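Local coordinates for protein 6-pyruvoyl tetrahydrobiopterin synthase (Plasmodium vivax, PDB 2A0S) that belongs to the 6-pyruvoyl tetrahydropterin synthase family of alpha+beta enzymes and is assembled from six chains, with zinc and biopterin bound in the model, at residues L56-N61 and R157-M162. Sequence-based numbering, arbitrary orientation.
Sequences LRLRGN and RSVNYM
Two neighbouring strands of the antiparallel sheet on which the pterin synthase fold is built, 48-61 and 161-167, meet here, just where the chain leaves helix 151-156 and enters the second of them. R59 and Y161 form a hydrogen-bonded pair: R59 N gives its hydrogen to Y161 O at 3.2 Å, and N160 N returns one to R59 O at 3.1 Å. The R59 and Y161 side chains run alongside each other on one face of the sheet. With CG anti to the backbone N (chi1 -178°), Y161 lays its ring along the extended R59 chain, and the guanidinium settles flat over that ring, the planes only 7° apart. R59 CZ sits 4.0 Å from the centroid of the Y161 ring, a cation-pi stack. A salt bridge from R59 NE to E22 on strand 20-40 helps fix the guanidinium, while Y161 OH is hydrogen-bonded to E163.

The other face, packed against helices 71-85 and 134-149, carries L56, L58 and M162. L58 and M162, a non-hydrogen-bonded pair, point the same way, and L58 CG rests 3.6 Å from M162 SD. Bends at chi2 and chi3 fold the thioether back, so that M162 CE reaches L56 CD1. V159 CG1 also meets L58 CD2, at 3.8 Å.

Beyond R59 and Y161 the strand pairing gives way to the Schellman motif that ends helix 151-156, with S158 at its positive-phi C-prime position. The S158 hydroxyl ties this turn to the end of strand 48-61: OG lies within hydrogen-bonding reach of R157 O and Q63 OE1, which compete for its one hydrogen, and accepts the backbone N-H of N61, the N61 N to S158 OG distance being 3.0 Å.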
ATOM      1  N   LEU A  56       2.355 -15.179   7.602  1.00 34.09           N
ATOM      2  CA  LEU A  56       2.212 -16.627   7.700  1.00 34.43           C
ATOM      3  C   LEU A  56       1.170 -17.160   6.717  1.00 35.18           C
ATOM      4  O   LEU A  56       0.063 -16.624   6.615  1.00 34.91           O
ATOM      5  CB  LEU A  56       1.866 -17.024   9.142  1.00 34.39           C
ATOM      6  CG  LEU A  56       1.636 -18.490   9.527  1.00 34.71           C
ATOM      7  CD1 LEU A  56       2.872 -19.356   9.302  1.00 35.16           C
ATOM      8  CD2 LEU A  56       1.173 -18.587  10.972  1.00 34.20           C
ATOM      9  N   ARG A  57       1.549 -18.209   5.987  1.00 35.80           N
ATOM     10  CA  ARG A  57       0.656 -18.902   5.057  1.00 36.97           C
ATOM     11  C   ARG A  57       0.492 -20.371   5.439  1.00 37.02           C
ATOM     12  O   ARG A  57       1.473 -21.055   5.741  1.00 36.68           O
ATOM     13  CB  ARG A  57       1.170 -18.804   3.619  1.00 37.71           C
ATOM     14  CG  ARG A  57       0.641 -17.619   2.836  1.00 39.95           C
ATOM     15  CD  ARG A  57       1.179 -17.629   1.410  1.00 43.09           C
ATOM     16  NE  ARG A  57       0.788 -16.438   0.655  1.00 45.49           N
ATOM     17  CZ  ARG A  57       1.453 -15.284   0.659  1.00 47.24           C
ATOM     18  NH1 ARG A  57       1.009 -14.266  -0.066  1.00 48.52           N
ATOM     19  NH2 ARG A  57       2.555 -15.137   1.385  1.00 47.91           N
ATOM     20  N   LEU A  58      -0.754 -20.840   5.411  1.00 37.29           N
ATOM     21  CA  LEU A  58      -1.108 -22.214   5.777  1.00 37.91           C
ATOM     22  C   LEU A  58      -2.031 -22.839   4.739  1.00 37.97           C
ATOM     23  O   LEU A  58      -2.881 -22.156   4.170  1.00 37.78           O
ATOM     24  CB  LEU A  58      -1.864 -22.236   7.109  1.00 38.52           C
ATOM     25  CG  LEU A  58      -1.185 -21.953   8.451  1.00 39.68           C
ATOM     26  CD1 LEU A  58      -1.175 -20.457   8.736  1.00 40.99           C
ATOM     27  CD2 LEU A  58      -1.936 -22.694   9.550  1.00 40.30           C
ATOM     28  N   ARG A  59      -1.887 -24.146   4.532  1.00 38.02           N
ATOM     29  CA  ARG A  59      -2.803 -24.906   3.683  1.00 38.31           C
ATOM     30  C   ARG A  59      -3.428 -26.060   4.459  1.00 37.84           C
ATOM     31  O   ARG A  59      -2.745 -26.762   5.207  1.00 37.80           O
ATOM     32  CB  ARG A  59      -2.088 -25.434   2.438  1.00 38.51           C
ATOM     33  CG  ARG A  59      -1.667 -24.359   1.452  1.00 40.41           C
ATOM     34  CD  ARG A  59      -0.828 -24.948   0.334  1.00 42.11           C
ATOM     35  NE  ARG A  59      -0.149 -23.913  -0.444  1.00 43.79           N
ATOM     36  CZ  ARG A  59       0.889 -24.131  -1.245  1.00 44.54           C
ATOM     37  NH1 ARG A  59       1.436 -23.122  -1.908  1.00 45.11           N
ATOM     38  NH2 ARG A  59       1.390 -25.353  -1.384  1.00 44.93           N
ATOM     39  N   GLY A  60      -4.732 -26.243   4.274  1.00 37.74           N
ATOM     40  CA  GLY A  60      -5.472 -27.320   4.923  1.00 37.85           C
ATOM     41  C   GLY A  60      -6.896 -27.410   4.417  1.00 37.89           C
ATOM     42  O   GLY A  60      -7.293 -26.675   3.510  1.00 38.00           O
ATOM     43  N   ASN A  61      -7.667 -28.321   5.003  1.00 37.93           N
ATOM     44  CA  ASN A  61      -9.075 -28.473   4.659  1.00 37.99           C
ATOM     45  C   ASN A  61      -9.956 -27.622   5.562  1.00 37.86           C
ATOM     46  O   ASN A  61      -9.656 -27.441   6.745  1.00 37.77           O
ATOM     47  CB  ASN A  61      -9.498 -29.943   4.739  1.00 38.38           C
ATOM     48  CG  ASN A  61      -8.722 -30.832   3.783  1.00 39.18           C
ATOM     49  OD1 ASN A  61      -8.601 -30.536   2.593  1.00 39.95           O
ATOM     50  ND2 ASN A  61      -8.198 -31.937   4.300  1.00 40.42           N
ATOM     51  N   ARG A 157      -6.418 -29.799  12.830  1.00 41.75           N
ATOM     52  CA  ARG A 157      -7.086 -28.848  11.941  1.00 40.52           C
ATOM     53  C   ARG A 157      -6.820 -29.175  10.468  1.00 39.91           C
ATOM     54  O   ARG A 157      -7.195 -28.408   9.576  1.00 39.92           O
ATOM     55  CB  ARG A 157      -6.646 -27.411  12.259  1.00 40.15           C
ATOM     56  CG  ARG A 157      -6.933 -26.937  13.690  1.00 39.39           C
ATOM     57  CD  ARG A 157      -8.426 -26.901  14.018  1.00 38.57           C
ATOM     58  NE  ARG A 157      -9.185 -26.054  13.098  1.00 38.21           N
ATOM     59  CZ  ARG A 157     -10.487 -25.802  13.199  1.00 37.52           C
ATOM     60  NH1 ARG A 157     -11.201 -26.326  14.189  1.00 37.06           N
ATOM     61  NH2 ARG A 157     -11.080 -25.019  12.307  1.00 36.32           N
ATOM     62  N   SER A 158      -6.171 -30.319  10.237  1.00 38.89           N
ATOM     63  CA  SER A 158      -5.832 -30.844   8.900  1.00 37.97           C
ATOM     64  C   SER A 158      -4.821 -29.995   8.114  1.00 37.36           C
ATOM     65  O   SER A 158      -4.733 -30.101   6.887  1.00 37.46           O
ATOM     66  CB  SER A 158      -7.093 -31.122   8.064  1.00 38.08           C
ATOM     67  OG  SER A 158      -7.633 -29.927   7.526  1.00 37.68           O
ATOM     68  N   VAL A 159      -4.057 -29.170   8.825  1.00 36.60           N
ATOM     69  CA  VAL A 159      -3.013 -28.351   8.205  1.00 36.07           C
ATOM     70  C   VAL A 159      -1.823 -29.235   7.832  1.00 35.69           C
ATOM     71  O   VAL A 159      -1.293 -29.962   8.676  1.00 35.86           O
ATOM     72  CB  VAL A 159      -2.561 -27.191   9.132  1.00 35.86           C
ATOM     73  CG1 VAL A 159      -1.474 -26.350   8.464  1.00 35.83           C
ATOM     74  CG2 VAL A 159      -3.749 -26.315   9.516  1.00 35.71           C
ATOM     75  N   ASN A 160      -1.422 -29.174   6.564  1.00 35.08           N
ATOM     76  CA  ASN A 160      -0.316 -29.988   6.056  1.00 34.68           C
ATOM     77  C   ASN A 160       0.828 -29.167   5.448  1.00 33.98           C
ATOM     78  O   ASN A 160       1.793 -29.726   4.918  1.00 33.77           O
ATOM     79  CB  ASN A 160      -0.832 -31.028   5.050  1.00 34.99           C
ATOM     80  CG  ASN A 160      -1.475 -30.398   3.817  1.00 35.96           C
ATOM     81  OD1 ASN A 160      -1.702 -29.188   3.760  1.00 36.94           O
ATOM     82  ND2 ASN A 160      -1.773 -31.227   2.825  1.00 36.26           N
ATOM     83  N   TYR A 161       0.715 -27.844   5.540  1.00 33.20           N
ATOM     84  CA  TYR A 161       1.685 -26.930   4.943  1.00 32.54           C
ATOM     85  C   TYR A 161       1.776 -25.638   5.750  1.00 32.81           C
ATOM     86  O   TYR A 161       0.763 -24.987   6.014  1.00 32.77           O
ATOM     87  CB  TYR A 161       1.295 -26.637   3.488  1.00 32.19           C
ATOM     88  CG  TYR A 161       2.247 -25.734   2.730  1.00 31.78           C
ATOM     89  CD1 TYR A 161       3.376 -26.251   2.097  1.00 31.59           C
ATOM     90  CD2 TYR A 161       2.001 -24.364   2.626  1.00 31.16           C
ATOM     91  CE1 TYR A 161       4.246 -25.423   1.391  1.00 31.63           C
ATOM     92  CE2 TYR A 161       2.862 -23.531   1.923  1.00 30.92           C
ATOM     93  CZ  TYR A 161       3.982 -24.065   1.309  1.00 31.50           C
ATOM     94  OH  TYR A 161       4.836 -23.243   0.613  1.00 31.57           O
ATOM     95  N   MET A 162       2.997 -25.285   6.144  1.00 32.72           N
ATOM     96  CA  MET A 162       3.272 -24.036   6.853  1.00 33.23           C
ATOM     97  C   MET A 162       4.332 -23.246   6.094  1.00 32.98           C
ATOM     98  O   MET A 162       5.323 -23.814   5.633  1.00 33.02           O
ATOM     99  CB  MET A 162       3.757 -24.315   8.278  1.00 33.81           C
ATOM    100  CG  MET A 162       2.684 -24.826   9.230  1.00 36.17           C
ATOM    101  SD  MET A 162       1.661 -23.518   9.938  1.00 39.08           S
ATOM    102  CE  MET A 162       2.798 -22.768  11.103  1.00 37.84           C
TER